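Local coordinates for protein lyase/mutase (PDB 4LSB) that belongs to the phosphoenolpyruvate phosphomutase family of TIM-barrel enzymes and carries a bound magnesium ion, at residues B[100-105]-B[128-133]; B[139-144]-B[179-184]; B[257-260]-B[266-269]. One frame throughout, in Å; residues are numbered along the deposited sequence.

Interaction 1 (B[100-105]-B[128-133]); sequences FGDAPG and TGRADT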
loop_
_atom_site.group_PDB
_atom_site.type_symbol
_atom_site.label_atom_id
_atom_site.label_comp_id
_atom_site.label_asym_id
_atom_site.label_seq_id
_atom_site.Cartn_x
_atom_site.Cartn_y
_atom_site.Cartn_z
ATOM N N PHE B 100 16.352 -6.621 -16.558
ATOM C CA PHE B 100 16.371 -5.160 -16.894
ATOM C C PHE B 100 17.199 -4.815 -18.145
ATOM O O PHE B 100 17.747 -3.713 -18.302
ATOM C CB PHE B 100 16.769 -4.316 -15.664
ATOM C CG PHE B 100 15.847 -4.522 -14.509
ATOM C CD1 PHE B 100 14.597 -3.924 -14.511
ATOM C CD2 PHE B 100 16.175 -5.372 -13.487
ATOM C CE1 PHE B 100 13.713 -4.159 -13.488
ATOM C CE2 PHE B 100 15.290 -5.617 -12.443
ATOM C CZ PHE B 100 14.066 -4.980 -12.430
ATOM N N GLY B 101 17.273 -5.777 -19.045
ATOM C CA GLY B 101 18.081 -5.667 -20.229
ATOM C C GLY B 101 18.146 -7.013 -20.917
ATOM O O GLY B 101 17.832 -8.067 -20.334
ATOM N N ASP B 102 18.538 -6.977 -22.173
ATOM C CA ASP B 102 18.681 -8.181 -22.984
ATOM C C ASP B 102 19.970 -8.942 -22.760
ATOM O O ASP B 102 19.972 -10.153 -22.861
ATOM C CB ASP B 102 18.622 -7.827 -24.474
ATOM C CG ASP B 102 17.329 -7.149 -24.864
ATOM O OD1 ASP B 102 16.287 -7.374 -24.225
ATOM O OD2 ASP B 102 17.361 -6.366 -25.826
ATOM N N ALA B 103 21.073 -8.226 -22.533
ATOM C CA ALA B 103 22.387 -8.846 -22.544
ATOM C C ALA B 103 22.629 -9.655 -21.266
ATOM O O ALA B 103 22.257 -9.217 -20.169
ATOM C CB ALA B 103 23.486 -7.795 -22.703
ATOM N N PRO B 104 23.286 -10.809 -21.405
ATOM C CA PRO B 104 23.667 -11.630 -20.266
ATOM C C PRO B 104 24.402 -10.853 -19.194
ATOM O O PRO B 104 24.196 -11.101 -18.025
ATOM C CB PRO B 104 24.572 -12.689 -20.882
ATOM C CG PRO B 104 24.041 -12.865 -22.254
ATOM C CD PRO B 104 23.581 -11.491 -22.681
ATOM N N GLY B 105 25.298 -9.947 -19.582
ATOM C CA GLY B 105 26.040 -9.179 -18.596
ATOM C C GLY B 105 25.141 -8.264 -17.791
ATOM O O GLY B 105 25.407 -7.963 -16.617
ATOM N N THR B 128 10.931 -10.592 -23.620
ATOM C CA THR B 128 11.800 -9.575 -24.206
ATOM C C THR B 128 11.187 -8.203 -23.981
ATOM O O THR B 128 11.898 -7.189 -23.959
ATOM C CB THR B 128 11.878 -9.783 -25.711
ATOM O OG1 THR B 128 10.559 -9.709 -26.235
ATOM C CG2 THR B 128 12.429 -11.156 -26.052
ATOM N N GLY B 129 9.857 -8.168 -23.846
ATOM C CA GLY B 129 9.109 -6.910 -23.844
ATOM C C GLY B 129 8.775 -6.416 -25.238
ATOM O O GLY B 129 8.127 -5.390 -25.384
ATOM N N ARG B 130 9.209 -7.147 -26.258
ATOM C CA ARG B 130 8.956 -6.802 -27.646
ATOM C C ARG B 130 7.849 -7.702 -28.206
ATOM O O ARG B 130 8.038 -8.898 -28.398
ATOM C CB ARG B 130 10.246 -6.936 -28.463
ATOM C CG ARG B 130 11.402 -6.093 -27.896
ATOM C CD ARG B 130 12.742 -6.271 -28.597
ATOM N NE ARG B 130 12.962 -7.621 -29.116
ATOM C CZ ARG B 130 13.845 -8.512 -28.649
ATOM N NH1 ARG B 130 14.654 -8.236 -27.613
ATOM N NH2 ARG B 130 13.922 -9.707 -29.239
ATOM N N ALA B 131 6.688 -7.119 -28.458
ATOM C CA ALA B 131 5.562 -7.825 -29.095
ATOM C C ALA B 131 5.933 -8.599 -30.379
ATOM O O ALA B 131 5.440 -9.698 -30.591
ATOM C CB ALA B 131 4.442 -6.844 -29.393
ATOM N N ASP B 132 6.811 -8.046 -31.212
ATOM C CA ASP B 132 7.262 -8.759 -32.410
ATOM C C ASP B 132 7.766 -10.136 -31.998
ATOM O O ASP B 132 7.261 -11.153 -32.448
ATOM C CB ASP B 132 8.369 -7.989 -33.157
ATOM N N THR B 133 8.740 -10.146 -31.102
ATOM C CA THR B 133 9.404 -11.367 -30.660
ATOM C C THR B 133 9.351 -11.431 -29.132
ATOM O O THR B 133 10.332 -11.045 -28.464
ATOM C CB THR B 133 10.869 -11.343 -31.112
ATOM O OG1 THR B 133 10.925 -11.146 -32.527
ATOM C CG2 THR B 133 11.574 -12.655 -30.752
#

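Interaction 2 (B[139-144]-B[179-184]); sequences DASVER and IARLVA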
loop_
_atom_site.group_PDB
_atom_site.type_symbol
_atom_site.label_atom_id
_atom_site.label_comp_id
_atom_site.label_asym_id
_atom_site.label_seq_id
_atom_site.Cartn_x
_atom_site.Cartn_y
_atom_site.Cartn_z
ATOM N N ASP B 139 18.626 -20.164 -27.353
ATOM C CA ASP B 139 20.055 -19.970 -27.119
ATOM C C ASP B 139 20.329 -18.795 -26.265
ATOM O O ASP B 139 21.087 -18.864 -25.290
ATOM C CB ASP B 139 20.767 -19.671 -28.443
ATOM C CG ASP B 139 21.158 -20.900 -29.166
ATOM O OD1 ASP B 139 21.060 -22.002 -28.564
ATOM O OD2 ASP B 139 21.589 -20.753 -30.334
ATOM N N ALA B 140 19.784 -17.671 -26.700
ATOM C CA ALA B 140 19.978 -16.441 -25.997
ATOM C C ALA B 140 19.410 -16.538 -24.584
ATOM O O ALA B 140 20.018 -16.006 -23.651
ATOM C CB ALA B 140 19.347 -15.291 -26.741
ATOM N N SER B 141 18.245 -17.171 -24.436
ATOM C CA SER B 141 17.642 -17.347 -23.111
ATOM C C SER B 141 18.523 -18.107 -22.129
ATOM O O SER B 141 18.681 -17.706 -20.987
ATOM C CB SER B 141 16.320 -18.092 -23.205
ATOM O OG SER B 141 15.336 -17.273 -23.789
ATOM N N VAL B 142 19.012 -19.249 -22.565
ATOM C CA VAL B 142 19.932 -20.069 -21.789
ATOM C C VAL B 142 21.220 -19.326 -21.481
ATOM O O VAL B 142 21.713 -19.408 -20.366
ATOM C CB VAL B 142 20.269 -21.370 -22.546
ATOM C CG1 VAL B 142 21.286 -22.182 -21.789
ATOM C CG2 VAL B 142 19.017 -22.221 -22.750
ATOM N N GLU B 143 21.805 -18.618 -22.456
ATOM C CA GLU B 143 23.029 -17.843 -22.156
ATOM C C GLU B 143 22.787 -16.821 -21.054
ATOM O O GLU B 143 23.644 -16.598 -20.149
ATOM C CB GLU B 143 23.512 -17.083 -23.385
ATOM C CG GLU B 143 24.830 -17.538 -23.940
ATOM C CD GLU B 143 25.369 -16.543 -24.978
ATOM O OE1 GLU B 143 26.594 -16.259 -24.938
ATOM O OE2 GLU B 143 24.562 -16.031 -25.801
ATOM N N ARG B 144 21.616 -16.191 -21.148
ATOM C CA ARG B 144 21.154 -15.269 -20.100
ATOM C C ARG B 144 21.100 -15.936 -18.719
ATOM O O ARG B 144 21.638 -15.410 -17.746
ATOM C CB ARG B 144 19.790 -14.667 -20.449
ATOM C CG ARG B 144 19.840 -13.575 -21.518
ATOM C CD ARG B 144 18.469 -13.399 -22.143
ATOM N NE ARG B 144 17.430 -13.206 -21.127
ATOM C CZ ARG B 144 17.168 -12.050 -20.531
ATOM N NH1 ARG B 144 17.857 -10.929 -20.839
ATOM N NH2 ARG B 144 16.199 -11.986 -19.655
ATOM N N ILE B 179 8.307 -26.739 -21.219
ATOM C CA ILE B 179 9.115 -27.726 -20.466
ATOM C C ILE B 179 10.538 -27.760 -20.943
ATOM O O ILE B 179 11.457 -27.828 -20.138
ATOM C CB ILE B 179 8.455 -29.131 -20.443
ATOM C CG1 ILE B 179 7.313 -29.147 -19.424
ATOM C CG2 ILE B 179 9.405 -30.255 -20.110
ATOM C CD1 ILE B 179 6.310 -30.259 -19.689
ATOM N N ALA B 180 10.746 -27.689 -22.250
ATOM C CA ALA B 180 12.099 -27.815 -22.779
ATOM C C ALA B 180 12.931 -26.649 -22.310
ATOM O O ALA B 180 14.071 -26.805 -21.937
ATOM C CB ALA B 180 12.094 -27.897 -24.287
ATOM N N ARG B 181 12.374 -25.453 -22.360
ATOM C CA ARG B 181 13.076 -24.250 -21.836
ATOM C C ARG B 181 13.444 -24.422 -20.358
ATOM O O ARG B 181 14.596 -24.165 -19.923
ATOM C CB ARG B 181 12.186 -23.035 -22.027
ATOM C CG ARG B 181 12.151 -22.543 -23.485
ATOM C CD ARG B 181 11.206 -21.356 -23.652
ATOM N NE ARG B 181 11.319 -20.838 -25.021
ATOM C CZ ARG B 181 12.260 -20.005 -25.460
ATOM N NH1 ARG B 181 13.189 -19.522 -24.644
ATOM N NH2 ARG B 181 12.258 -19.628 -26.730
ATOM N N LEU B 182 12.477 -24.874 -19.563
ATOM C CA LEU B 182 12.707 -24.993 -18.122
ATOM C C LEU B 182 13.776 -25.993 -17.856
ATOM O O LEU B 182 14.601 -25.802 -16.987
ATOM C CB LEU B 182 11.465 -25.373 -17.317
ATOM C CG LEU B 182 10.346 -24.353 -17.293
ATOM C CD1 LEU B 182 9.190 -24.899 -16.458
ATOM C CD2 LEU B 182 10.806 -23.032 -16.715
ATOM N N VAL B 183 13.743 -27.096 -18.590
ATOM C CA VAL B 183 14.792 -28.105 -18.464
ATOM C C VAL B 183 16.182 -27.523 -18.874
ATOM O O VAL B 183 17.206 -27.802 -18.264
ATOM C CB VAL B 183 14.447 -29.323 -19.356
ATOM C CG1 VAL B 183 15.658 -30.233 -19.512
ATOM C CG2 VAL B 183 13.271 -30.071 -18.769
ATOM N N ALA B 184 16.180 -26.685 -19.884
ATOM C CA ALA B 184 17.434 -26.096 -20.353
ATOM C C ALA B 184 17.983 -25.083 -19.325
ATOM O O ALA B 184 19.199 -24.986 -19.122
ATOM C CB ALA B 184 17.241 -25.438 -21.689
#

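Interaction 3 (B[257-260]-B[266-269]); sequences ATEM and FTFT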
loop_
_atom_site.group_PDB
_atom_site.type_symbol
_atom_site.label_atom_id
_atom_site.label_comp_id
_atom_site.label_asym_id
_atom_site.label_seq_id
_atom_site.Cartn_x
_atom_site.Cartn_y
_atom_site.Cartn_z
ATOM N N ALA B 257 -14.970 2.366 -1.814
ATOM C CA ALA B 257 -15.154 3.558 -2.674
ATOM C C ALA B 257 -16.562 3.628 -3.281
ATOM O O ALA B 257 -17.216 4.684 -3.258
ATOM C CB ALA B 257 -14.129 3.548 -3.790
ATOM N N THR B 258 -17.015 2.482 -3.770
ATOM C CA THR B 258 -18.311 2.319 -4.419
ATOM C C THR B 258 -19.435 2.533 -3.417
ATOM O O THR B 258 -20.404 3.219 -3.703
ATOM C CB THR B 258 -18.452 0.915 -5.065
ATOM O OG1 THR B 258 -17.509 0.810 -6.132
ATOM C CG2 THR B 258 -19.879 0.653 -5.621
ATOM N N GLU B 259 -19.283 1.974 -2.216
ATOM C CA GLU B 259 -20.307 2.145 -1.199
ATOM C C GLU B 259 -20.402 3.631 -0.897
ATOM O O GLU B 259 -21.512 4.221 -0.848
ATOM C CB GLU B 259 -19.929 1.368 0.088
ATOM C CG GLU B 259 -20.976 1.547 1.169
ATOM C CD GLU B 259 -20.584 0.991 2.532
ATOM O OE1 GLU B 259 -19.500 0.396 2.649
ATOM O OE2 GLU B 259 -21.409 1.125 3.458
ATOM N N MET B 260 -19.248 4.301 -0.726
ATOM C CA MET B 260 -19.300 5.708 -0.386
ATOM C C MET B 260 -19.919 6.561 -1.460
ATOM O O MET B 260 -20.721 7.484 -1.145
ATOM C CB MET B 260 -17.929 6.262 -0.003
ATOM C CG MET B 260 -17.451 5.714 1.345
ATOM S SD MET B 260 -15.870 6.466 1.787
ATOM C CE MET B 260 -14.750 5.655 0.678
ATOM N N PHE B 266 -20.525 3.927 5.245
ATOM C CA PHE B 266 -19.194 3.548 5.626
ATOM C C PHE B 266 -19.123 2.184 6.299
ATOM O O PHE B 266 -18.237 1.909 7.148
ATOM C CB PHE B 266 -18.677 4.629 6.563
ATOM C CG PHE B 266 -18.749 6.019 5.971
ATOM C CD1 PHE B 266 -17.782 6.453 5.083
ATOM C CD2 PHE B 266 -19.801 6.863 6.262
ATOM C CE1 PHE B 266 -17.830 7.706 4.522
ATOM C CE2 PHE B 266 -19.868 8.117 5.694
ATOM C CZ PHE B 266 -18.873 8.544 4.820
ATOM N N THR B 267 -20.080 1.314 5.965
ATOM C CA THR B 267 -20.167 0.020 6.648
ATOM C C THR B 267 -18.974 -0.871 6.283
ATOM O O THR B 267 -18.633 -1.815 6.989
ATOM C CB THR B 267 -21.484 -0.713 6.321
ATOM O OG1 THR B 267 -21.550 -1.049 4.918
ATOM C CG2 THR B 267 -22.656 0.107 6.768
ATOM N N PHE B 268 -18.320 -0.545 5.175
ATOM C CA PHE B 268 -17.093 -1.217 4.858
ATOM C C PHE B 268 -16.051 -1.226 6.024
ATOM O O PHE B 268 -15.197 -2.077 6.092
ATOM C CB PHE B 268 -16.521 -0.619 3.579
ATOM C CG PHE B 268 -15.848 0.707 3.770
ATOM C CD1 PHE B 268 -14.564 0.786 4.314
ATOM C CD2 PHE B 268 -16.483 1.868 3.393
ATOM C CE1 PHE B 268 -13.931 1.988 4.433
ATOM C CE2 PHE B 268 -15.858 3.116 3.567
ATOM C CZ PHE B 268 -14.570 3.158 4.060
ATOM N N THR B 269 -16.154 -0.248 6.936
ATOM C CA THR B 269 -15.225 -0.035 7.971
ATOM C C THR B 269 -15.349 -1.112 9.035
ATOM O O THR B 269 -14.399 -1.332 9.796
ATOM C CB THR B 269 -15.415 1.365 8.623
ATOM O OG1 THR B 269 -16.730 1.443 9.175
ATOM C CG2 THR B 269 -15.210 2.540 7.632
#

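Interaction 1 (B[100-105]-B[128-133])
D102 and T128 hold the nearest CA atoms of the two segments, 7.1 Å apart, in a pair of connections that each follow a strand of the TIM barrel. The first is a loop that comes after strand 92-95 and runs into helix 104-116; the second loop lies between strand 121-125 and helix 138-153. Across the gap the charged pair D102 and R130 does most of the work. Their salt bridge is long, 3.7 Å from D102 OD2 to R130 NH1, with the carboxylate plane turned 89° to the guanidinium, so it is a loose electrostatic pairing and not a two-pronged ion pair. D102 has its stronger partner elsewhere: its OD1 is hydrogen-bonded to the hydroxyl of Y136. R130 reaches D102 because its chain folds at chi3 (-33°), which lays the guanidinium over T128; T128 CB stands 3.7 Å above the centre of that plane. The loop that carries R130 is itself well fixed. In an ST turn, T128 OG1 accepts the backbone N-H of R130, with R130 N 2.9 Å away, in a fairly straight bond of 162°. The T128 side chain lies about 13 Å from the bound magnesium ion. The same hydroxyl serves a second role as donor, T128 OG1 lying 2.6 Å from T133 O and tilted out of its carbonyl plane.

Interaction 2 (B[139-144]-B[179-184])
V142 and A184 carry the nearest CA atoms of segments 139-144 and 179-184, 6.7 Å apart, where two helices of the TIM barrel's outer layer meet. Helices 138-153 and 175-187 follow strands 121-125 and 160-164, so the contact joins consecutive beta-alpha units of the barrel. The apolar part is small: one methyl of V142, CG2, meets A184 CB at 3.8 Å. V142 CG1 lies anti to the backbone N (chi1 176°), which leaves CG2 as the branch turned to the neighbouring helix, and the single methyl of A184 lets the helices come this close. Beside this pair the contact becomes polar. R181 runs out extended from CG to NE, carrying its guanidinium to S141, whose OG lies at the edge of the group near its plane. The bond from R181 NH1 to S141 OG is weak, 3.2 Å long and bent to 130°. It is one link in a wider network: R181 NE forms a salt bridge with D177, its NH2 bonds to the carbonyl of Y136, and its NH1 also meets the hydroxyl of Y185. Buried as it is, the arginine head is thus held from several directions, and S141 supplies a minor share. The serine oxygen has a firmer bond of its own to the carbonyl of A137, while S141 CB touches R181 NH1 at 3.7 Å.

Interaction 3 (B[257-260]-B[266-269])
E259 lays its carboxylate against the turn at T267 and F268, crossing the T267 side chain at about a right angle and meeting the F268 ring at its edge, with the two planes 82° apart. The glutamate stands near the end of helix 244-263 and the turn lies just after it, so the contact folds the chain back on the helix that precedes it. With CG anti to the backbone N (chi1 179°), the extended chain carries the carboxylate to two consecutive amides. E259 OE1 accepts from F268 N at 2.9 Å on its syn lone pair. E259 OE2 accepts from T267 N at 2.8 Å on the syn side, somewhat out of plane, while T267 OG1 donates to E259 OE2 at 2.6 Å from the other face. The hydroxyl of T265 bonds to OE2 as well. Next to this polar grip M260 sets its thioether beside two rings, in a pair of Met-aromatic contacts. M260 SD lies 4.7 Å from the centroid of the F266 ring, obliquely, and 5.0 Å from that of F268, at the edge. The bend at chi3 (-73°) carries M260 CE to 4.0 Å from F268 CE2, and farther back M260 CG touches F268 CE2 at 3.8 Å. The second subunit covers this apolar side: its F51 packs on M260, its L226 on F266 and its L245 on F268. The turn is thus part of the dimer interface, consistent with the exchange of C-terminal helices known in this superfamily. Several donors gathered on one carboxylate would probably stabilise its negative charge, and they fix the turn that presents both phenylalanines to the partner subunit.

Interactions 1 and 2 are neighbours, their centres 14 Å apart: interaction 1 joins loops that follow two strands, interaction 2 the helices outside the sheet. Interaction 3 lies at the dimer interface, its centre about 43 and 49 Å from theirs. R144 ties the first two together: from helix 138-153 its NH1 bonds to the carbonyls of G101 and D102. Y136 also serves both, through its hydroxyl in interaction 1 and its carbonyl in interaction 2. Chemistry follows place. The largely exposed loops of interaction 1 meet through one long ion pair, the helices of interaction 2 through a methyl contact beside a buried arginine, and interaction 3 combines a carboxylate that accepts several hydrogen bonds with sulfur and aromatic rings facing another chain.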